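Local coordinates for protein Pcdhgc3 (Mus musculus, PDB 4ZI8) that probably mediates calcium-dependent adhesion between cells and may take part in establishing and maintaining specific neuronal connections in the brain, at residues P123-G128 against R214-P219; M130-S135 against I220-L225. All blocks are in the same frame, centred on the assembly; numbering follows the deposited sequence.

Interaction 1: residues P123-G128 against R214-P219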
ATOM      1  N   PRO B 123      13.573  26.965  -6.589  1.00 21.85           N
ATOM      2  CA  PRO B 123      12.620  26.238  -5.749  1.00 22.81           C
ATOM      3  C   PRO B 123      13.403  25.508  -4.670  1.00 20.82           C
ATOM      4  O   PRO B 123      14.601  25.340  -4.868  1.00 24.72           O
ATOM      5  CB  PRO B 123      11.945  25.256  -6.729  1.00 26.13           C
ATOM      6  CG  PRO B 123      12.177  25.831  -8.089  1.00 25.37           C
ATOM      7  CD  PRO B 123      13.471  26.620  -8.010  1.00 20.48           C
ATOM      8  N   SER B 124      12.795  25.154  -3.538  1.00 21.93           N
ATOM      9  CA  SER B 124      13.450  24.263  -2.600  0.50 26.02           C
ATOM     10  C   SER B 124      12.467  23.229  -2.070  1.00 26.30           C
ATOM     11  O   SER B 124      11.264  23.462  -2.000  1.00 28.00           O
ATOM     12  CB  SER B 124      14.073  25.026  -1.428  0.50 29.68           C
ATOM     13  OG  SER B 124      13.074  25.619  -0.628  0.50 29.32           O
ATOM     14  N   PHE B 125      13.002  22.072  -1.721  1.00 27.36           N
ATOM     15  CA  PHE B 125      12.226  21.006  -1.082  1.00 28.15           C
ATOM     16  C   PHE B 125      12.445  21.045   0.410  1.00 29.71           C
ATOM     17  O   PHE B 125      13.529  21.366   0.861  1.00 34.46           O
ATOM     18  CB  PHE B 125      12.646  19.647  -1.612  1.00 26.47           C
ATOM     19  CG  PHE B 125      12.193  19.359  -3.003  1.00 22.71           C
ATOM     20  CD1 PHE B 125      10.917  18.911  -3.244  1.00 21.80           C
ATOM     21  CD2 PHE B 125      13.058  19.500  -4.063  1.00 22.76           C
ATOM     22  CE1 PHE B 125      10.512  18.612  -4.514  1.00 21.32           C
ATOM     23  CE2 PHE B 125      12.659  19.201  -5.341  1.00 17.03           C
ATOM     24  CZ  PHE B 125      11.390  18.749  -5.572  1.00 21.18           C
ATOM     25  N   PRO B 126      11.429  20.696   1.199  1.00 31.48           N
ATOM     26  CA  PRO B 126      11.630  20.747   2.641  1.00 34.68           C
ATOM     27  C   PRO B 126      12.515  19.627   3.219  1.00 34.29           C
ATOM     28  O   PRO B 126      12.874  19.722   4.375  1.00 36.32           O
ATOM     29  CB  PRO B 126      10.205  20.630   3.177  1.00 39.02           C
ATOM     30  CG  PRO B 126       9.518  19.801   2.190  1.00 37.11           C
ATOM     31  CD  PRO B 126      10.062  20.279   0.859  1.00 35.63           C
ATOM     32  N   THR B 127      12.859  18.596   2.455  1.00 32.10           N
ATOM     33  CA  THR B 127      13.785  17.581   2.965  1.00 35.32           C
ATOM     34  C   THR B 127      14.801  17.286   1.881  1.00 28.18           C
ATOM     35  O   THR B 127      14.597  17.639   0.733  1.00 28.58           O
ATOM     36  CB  THR B 127      13.086  16.272   3.395  1.00 38.18           C
ATOM     37  OG1 THR B 127      12.571  15.603   2.241  1.00 39.07           O
ATOM     38  CG2 THR B 127      11.948  16.558   4.356  1.00 39.97           C
ATOM     39  N   GLY B 128      15.916  16.685   2.260  1.00 31.28           N
ATOM     40  CA  GLY B 128      16.957  16.371   1.301  1.00 35.92           C
ATOM     41  C   GLY B 128      16.730  15.055   0.583  1.00 39.25           C
ATOM     42  O   GLY B 128      17.496  14.703  -0.310  1.00 43.45           O
ATOM     43  N   ARG B 214      15.223  28.012 -12.869  1.00 18.80           N
ATOM     44  CA  ARG B 214      16.011  27.590 -11.734  1.00 18.19           C
ATOM     45  C   ARG B 214      15.372  26.334 -11.204  1.00 20.27           C
ATOM     46  O   ARG B 214      14.191  26.119 -11.401  1.00 22.00           O
ATOM     47  CB  ARG B 214      16.066  28.670 -10.659  1.00 19.11           C
ATOM     48  CG  ARG B 214      16.626  29.986 -11.228  1.00 25.12           C
ATOM     49  CD  ARG B 214      16.740  31.102 -10.185  1.00 23.18           C
ATOM     50  NE  ARG B 214      17.729  30.708  -9.208  1.00 25.50           N
ATOM     51  CZ  ARG B 214      18.555  31.536  -8.589  1.00 25.21           C
ATOM     52  NH1 ARG B 214      19.403  31.017  -7.717  1.00 24.44           N
ATOM     53  NH2 ARG B 214      18.525  32.855  -8.826  1.00 24.05           N
ATOM     54  N   SER B 215      16.138  25.519 -10.515  1.00 21.73           N
ATOM     55  CA  SER B 215      15.618  24.216 -10.133  1.00 23.35           C
ATOM     56  C   SER B 215      16.126  23.733  -8.786  1.00 24.08           C
ATOM     57  O   SER B 215      17.083  24.261  -8.230  1.00 22.21           O
ATOM     58  CB  SER B 215      15.961  23.198 -11.216  1.00 21.50           C
ATOM     59  OG  SER B 215      17.370  23.065 -11.389  1.00 24.66           O
ATOM     60  N   ALA B 216      15.443  22.722  -8.250  1.00 22.19           N
ATOM     61  CA  ALA B 216      15.893  21.977  -7.090  1.00 22.76           C
ATOM     62  C   ALA B 216      15.661  20.499  -7.418  1.00 22.24           C
ATOM     63  O   ALA B 216      14.806  20.178  -8.243  1.00 20.09           O
ATOM     64  CB  ALA B 216      15.120  22.379  -5.831  1.00 20.70           C
ATOM     65  N   THR B 217      16.395  19.623  -6.744  1.00 23.03           N
ATOM     66  CA  THR B 217      16.215  18.189  -6.917  1.00 24.75           C
ATOM     67  C   THR B 217      15.879  17.488  -5.615  1.00 25.57           C
ATOM     68  O   THR B 217      16.306  17.898  -4.516  1.00 25.66           O
ATOM     69  CB  THR B 217      17.460  17.546  -7.503  1.00 25.70           C
ATOM     70  OG1 THR B 217      18.597  17.962  -6.746  1.00 28.47           O
ATOM     71  CG2 THR B 217      17.642  17.982  -8.935  1.00 26.84           C
ATOM     72  N   LEU B 218      15.151  16.380  -5.743  1.00 23.00           N
ATOM     73  CA  LEU B 218      14.836  15.567  -4.605  1.00 22.36           C
ATOM     74  C   LEU B 218      15.128  14.096  -4.956  1.00 21.13           C
ATOM     75  O   LEU B 218      14.454  13.533  -5.797  1.00 21.13           O
ATOM     76  CB  LEU B 218      13.378  15.762  -4.208  1.00 21.40           C
ATOM     77  CG  LEU B 218      12.872  14.977  -2.999  1.00 25.78           C
ATOM     78  CD1 LEU B 218      13.503  15.431  -1.715  1.00 33.25           C
ATOM     79  CD2 LEU B 218      11.373  15.073  -2.906  1.00 30.70           C
ATOM     80  N   PRO B 219      16.161  13.504  -4.348  1.00 23.85           N
ATOM     81  CA  PRO B 219      16.367  12.051  -4.502  1.00 27.05           C
ATOM     82  C   PRO B 219      15.188  11.273  -3.966  1.00 23.12           C
ATOM     83  O   PRO B 219      14.781  11.494  -2.818  1.00 25.14           O
ATOM     84  CB  PRO B 219      17.604  11.748  -3.645  1.00 29.27           C
ATOM     85  CG  PRO B 219      18.191  13.069  -3.327  1.00 30.81           C
ATOM     86  CD  PRO B 219      17.104  14.106  -3.403  1.00 25.17           C
TER
HETATM   87  O   HOH W   1      16.148  18.433  -1.828  1.00 36.24           O
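Pro123 and Ala216 bring the two backbones to 5.5 Å between their CA atoms and Gly128 comes to face Leu218, yet the amides and carbonyls of the two segments make no direct hydrogen bond. Side chains and one water do the joining. Phe125 and Leu218 take the largest shares: with Phe125 CG anti to its own carbonyl carbon (chi1 -73°), the ring is set over the strand, and Leu218 CB sits above the middle of one face, 3.7 Å from the ring centroid. This is a CH-pi contact, the CB lying only 10° off the ring normal. Leu218 CD2 reaches CD1 of the same ring at 3.9 Å, while Ala216 O lies near the ring plane at its edge. Trimming Phe125 to an alanine would probably open a gap over Leu218 CB and leave that side chain freer to turn. Ala216 CB presses against Pro123 O at 3.2 Å, and at the other end Leu218 CD1 packs on Thr127 O. A water, donating to Thr127 O at 3.1 Å and to Thr217 O, satisfies both carbonyls at once and spans the separation between the backbones. Pro123 CD meets Arg214 O, close to the calcium-binding linker between the first two cadherin repeats: the Arg214 side chain is itself hydrogen-bonded to Asn122 and Asn119. The loop between strands 107-116 and 130-135 thus lies along the start of strand 215-225, with Phe125 also touching Leu204 and Ala206 of strand 199-208, and Ser124 bonded through its backbone to His150.

Interaction 2: residues M130-S135 against I220-L225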
ATOM      1  N   MET B 130      13.603  11.598  -0.130  1.00 30.26           N
ATOM      2  CA  MET B 130      12.348  10.947   0.133  1.00 33.44           C
ATOM      3  C   MET B 130      12.447   9.430  -0.075  1.00 31.23           C
ATOM      4  O   MET B 130      13.046   8.993  -1.046  1.00 31.69           O
ATOM      5  CB  MET B 130      11.304  11.555  -0.784  1.00 34.19           C
ATOM      6  CG  MET B 130       9.992  10.930  -0.643  1.00 39.61           C
ATOM      7  SD  MET B 130       8.809  11.755  -1.702  1.00 37.51           S
ATOM      8  CE  MET B 130       7.413  10.748  -1.176  1.00 38.59           C
ATOM      9  N   LYS B 131      11.855   8.639   0.816  1.00 31.77           N
ATOM     10  CA  LYS B 131      11.787   7.186   0.630  1.00 38.39           C
ATOM     11  C   LYS B 131      10.345   6.706   0.479  1.00 36.76           C
ATOM     12  O   LYS B 131       9.450   7.203   1.147  1.00 37.79           O
ATOM     13  CB  LYS B 131      12.451   6.465   1.802  1.00 50.47           C
ATOM     14  CG  LYS B 131      11.855   6.852   3.139  1.00 69.60           C
ATOM     15  CD  LYS B 131      12.456   6.102   4.318  1.00 85.64           C
ATOM     16  CE  LYS B 131      11.793   6.538   5.627  1.00 94.33           C
ATOM     17  NZ  LYS B 131      12.139   5.647   6.772  1.00101.21           N
ATOM     18  N   LEU B 132      10.119   5.752  -0.418  1.00 30.34           N
ATOM     19  CA  LEU B 132       8.839   5.077  -0.512  1.00 28.62           C
ATOM     20  C   LEU B 132       9.073   3.570  -0.459  1.00 31.96           C
ATOM     21  O   LEU B 132      10.010   3.079  -1.083  1.00 33.39           O
ATOM     22  CB  LEU B 132       8.112   5.423  -1.805  1.00 26.02           C
ATOM     23  CG  LEU B 132       7.756   6.872  -2.082  1.00 32.64           C
ATOM     24  CD1 LEU B 132       7.435   7.023  -3.544  1.00 34.09           C
ATOM     25  CD2 LEU B 132       6.549   7.231  -1.241  1.00 38.29           C
ATOM     26  N   GLU B 133       8.242   2.839   0.272  1.00 31.35           N
ATOM     27  CA  GLU B 133       8.292   1.379   0.205  1.00 30.20           C
ATOM     28  C   GLU B 133       7.076   0.932  -0.577  1.00 34.22           C
ATOM     29  O   GLU B 133       5.950   1.238  -0.204  1.00 38.60           O
ATOM     30  CB  GLU B 133       8.315   0.749   1.587  1.00 35.82           C
ATOM     31  CG  GLU B 133       9.455   1.261   2.444  1.00 43.10           C
ATOM     32  CD  GLU B 133       9.660   0.470   3.725  1.00 53.20           C
ATOM     33  OE1 GLU B 133      10.695   0.707   4.384  1.00 57.44           O
ATOM     34  OE2 GLU B 133       8.804  -0.383   4.077  1.00 56.57           O
ATOM     35  N   ILE B 134       7.298   0.234  -1.680  1.00 32.36           N
ATOM     36  CA  ILE B 134       6.202  -0.113  -2.565  1.00 28.65           C
ATOM     37  C   ILE B 134       6.217  -1.620  -2.896  1.00 28.94           C
ATOM     38  O   ILE B 134       7.197  -2.129  -3.430  1.00 31.40           O
ATOM     39  CB  ILE B 134       6.264   0.694  -3.867  1.00 26.11           C
ATOM     40  CG1 ILE B 134       6.338   2.205  -3.590  1.00 24.35           C
ATOM     41  CG2 ILE B 134       5.056   0.368  -4.754  1.00 26.02           C
ATOM     42  CD1 ILE B 134       6.593   3.002  -4.815  1.00 27.32           C
ATOM     43  N   SER B 135       5.138  -2.330  -2.576  1.00 29.54           N
ATOM     44  CA  SER B 135       5.036  -3.764  -2.907  1.00 28.60           C
ATOM     45  C   SER B 135       5.060  -3.995  -4.393  1.00 27.51           C
ATOM     46  O   SER B 135       4.453  -3.239  -5.146  1.00 27.42           O
ATOM     47  CB  SER B 135       3.760  -4.372  -2.332  1.00 30.87           C
ATOM     48  OG  SER B 135       3.569  -5.713  -2.803  1.00 31.63           O
ATOM     49  N   ILE B 220      14.670  10.364  -4.774  1.00 21.69           N
ATOM     50  CA  ILE B 220      13.621   9.458  -4.344  1.00 22.85           C
ATOM     51  C   ILE B 220      14.154   8.042  -4.349  1.00 26.04           C
ATOM     52  O   ILE B 220      14.504   7.499  -5.403  1.00 29.66           O
ATOM     53  CB  ILE B 220      12.406   9.562  -5.266  1.00 25.18           C
ATOM     54  CG1 ILE B 220      11.894  11.013  -5.269  1.00 24.74           C
ATOM     55  CG2 ILE B 220      11.320   8.589  -4.846  1.00 26.33           C
ATOM     56  CD1 ILE B 220      10.971  11.263  -6.410  1.00 24.73           C
ATOM     57  N   ARG B 221      14.246   7.437  -3.181  1.00 27.06           N
ATOM     58  CA  ARG B 221      14.698   6.072  -3.155  1.00 32.30           C
ATOM     59  C   ARG B 221      13.516   5.134  -2.876  1.00 32.56           C
ATOM     60  O   ARG B 221      12.880   5.181  -1.825  1.00 35.97           O
ATOM     61  CB  ARG B 221      15.851   5.904  -2.158  1.00 42.86           C
ATOM     62  CG  ARG B 221      15.536   5.946  -0.699  1.00 51.94           C
ATOM     63  CD  ARG B 221      16.786   5.623   0.121  1.00 56.49           C
ATOM     64  NE  ARG B 221      16.439   5.312   1.502  1.00 64.15           N
ATOM     65  CZ  ARG B 221      16.221   6.226   2.443  1.00 74.45           C
ATOM     66  NH1 ARG B 221      15.900   5.852   3.678  1.00 78.45           N
ATOM     67  NH2 ARG B 221      16.322   7.519   2.150  1.00 78.96           N
ATOM     68  N   ILE B 222      13.208   4.299  -3.853  1.00 27.20           N
ATOM     69  CA  ILE B 222      12.122   3.339  -3.686  1.00 26.35           C
ATOM     70  C   ILE B 222      12.640   1.938  -3.325  1.00 27.63           C
ATOM     71  O   ILE B 222      13.455   1.368  -4.044  1.00 32.09           O
ATOM     72  CB  ILE B 222      11.286   3.289  -4.946  1.00 23.23           C
ATOM     73  CG1 ILE B 222      10.724   4.688  -5.217  1.00 29.36           C
ATOM     74  CG2 ILE B 222      10.163   2.239  -4.809  1.00 25.93           C
ATOM     75  CD1 ILE B 222      10.400   4.913  -6.635  1.00 27.55           C
ATOM     76  N   THR B 223      12.209   1.417  -2.184  1.00 27.61           N
ATOM     77  CA  THR B 223      12.453   0.033  -1.831  1.00 32.44           C
ATOM     78  C   THR B 223      11.295  -0.801  -2.361  1.00 30.96           C
ATOM     79  O   THR B 223      10.143  -0.602  -1.963  1.00 31.33           O
ATOM     80  CB  THR B 223      12.583  -0.149  -0.317  1.00 33.02           C
ATOM     81  OG1 THR B 223      13.666   0.659   0.150  1.00 39.14           O
ATOM     82  CG2 THR B 223      12.852  -1.618   0.045  1.00 29.77           C
ATOM     83  N   VAL B 224      11.570  -1.709  -3.286  1.00 29.05           N
ATOM     84  CA  VAL B 224      10.505  -2.606  -3.722  1.00 28.89           C
ATOM     85  C   VAL B 224      10.237  -3.613  -2.617  1.00 27.75           C
ATOM     86  O   VAL B 224      11.157  -4.245  -2.107  1.00 32.55           O
ATOM     87  CB  VAL B 224      10.856  -3.306  -5.038  1.00 26.83           C
ATOM     88  CG1 VAL B 224       9.702  -4.211  -5.486  1.00 29.01           C
ATOM     89  CG2 VAL B 224      11.162  -2.260  -6.111  1.00 25.80           C
ATOM     90  N   LEU B 225       8.988  -3.743  -2.192  1.00 27.79           N
ATOM     91  CA  LEU B 225       8.683  -4.815  -1.231  1.00 31.01           C
ATOM     92  C   LEU B 225       8.356  -6.136  -1.928  1.00 32.03           C
ATOM     93  O   LEU B 225       7.520  -6.183  -2.828  1.00 33.13           O
ATOM     94  CB  LEU B 225       7.524  -4.417  -0.318  1.00 34.10           C
ATOM     95  CG  LEU B 225       7.771  -3.139   0.497  1.00 34.27           C
ATOM     96  CD1 LEU B 225       6.500  -2.712   1.203  1.00 36.56           C
ATOM     97  CD2 LEU B 225       8.867  -3.417   1.528  1.00 33.88           C
TER
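Met130 to Ser135 and Ile220 to Leu225 pair in parallel, the pairing of first and last strands at one edge of a sheet of the cadherin beta-sandwich, here in the second repeat. The register is one to one, Met130 beside Ile220 through to Ser135 beside Leu225, and the short strand axes are twisted by 25° against each other. Five backbone hydrogen bonds link the strands, each partner strand supplying donors and acceptors in turn; the straightest runs from Ile134 N to Thr223 O at 3.0 Å, with 169° at the hydrogen. On the inner face Ile134 CD1 meets Ile222 CG2 at 3.7 Å, while Leu132 lies more loosely against Ile220. Phe170 covers both Ile134 and Ile222, and Phe144 reaches Leu132 and Ile134, so this face belongs to the core of the sandwich.

The other face, with Lys131, Glu133, Ser135, Arg221, Thr223 and Leu225, is largely polar. Leu225 can be followed outward: its CB rests 3.6 Å from Ser135 CA, CG comes next to Ile134 N, CD1 stops against Glu133 CB at 3.9 Å and CD2 ends near Glu133 OE2. That backward course over the neighbouring strand follows from CG being anti to the carbonyl carbon (chi1 -59°). Nearer the start of both strands, Lys131 and Arg221 rise side by side, Lys131 CB lying over the centre of one guanidinium face. The lysine is poorly ordered; its NZ and Arg221 NH1 are near but not in contact, and the salt bridge from Arg221 NH2 to Glu129 OE2 probably eases their repulsion. As modelled, these two side chains come nearest where Lys131 CD meets Arg221 NH1, at 3.5 Å.

From the N terminus the chain leaves the first repeat, enters 123-128 and, after the single residue Glu129, strand 130-135. It then builds the rest of the second repeat before returning as strand 215-225, whose first half serves interaction 1 and second half interaction 2. Each contact therefore closes a loop of about 85 residues, and the two loops cross because their segments alternate. The contacts also touch: Pro219 O and Met130 N, 2.9 Å apart, form a probable hydrogen bond at the junction where the parallel pairing of interaction 2 begins. Together they lay the repeat's opening along its final strand, from the calcium-bound linker before it towards the next one.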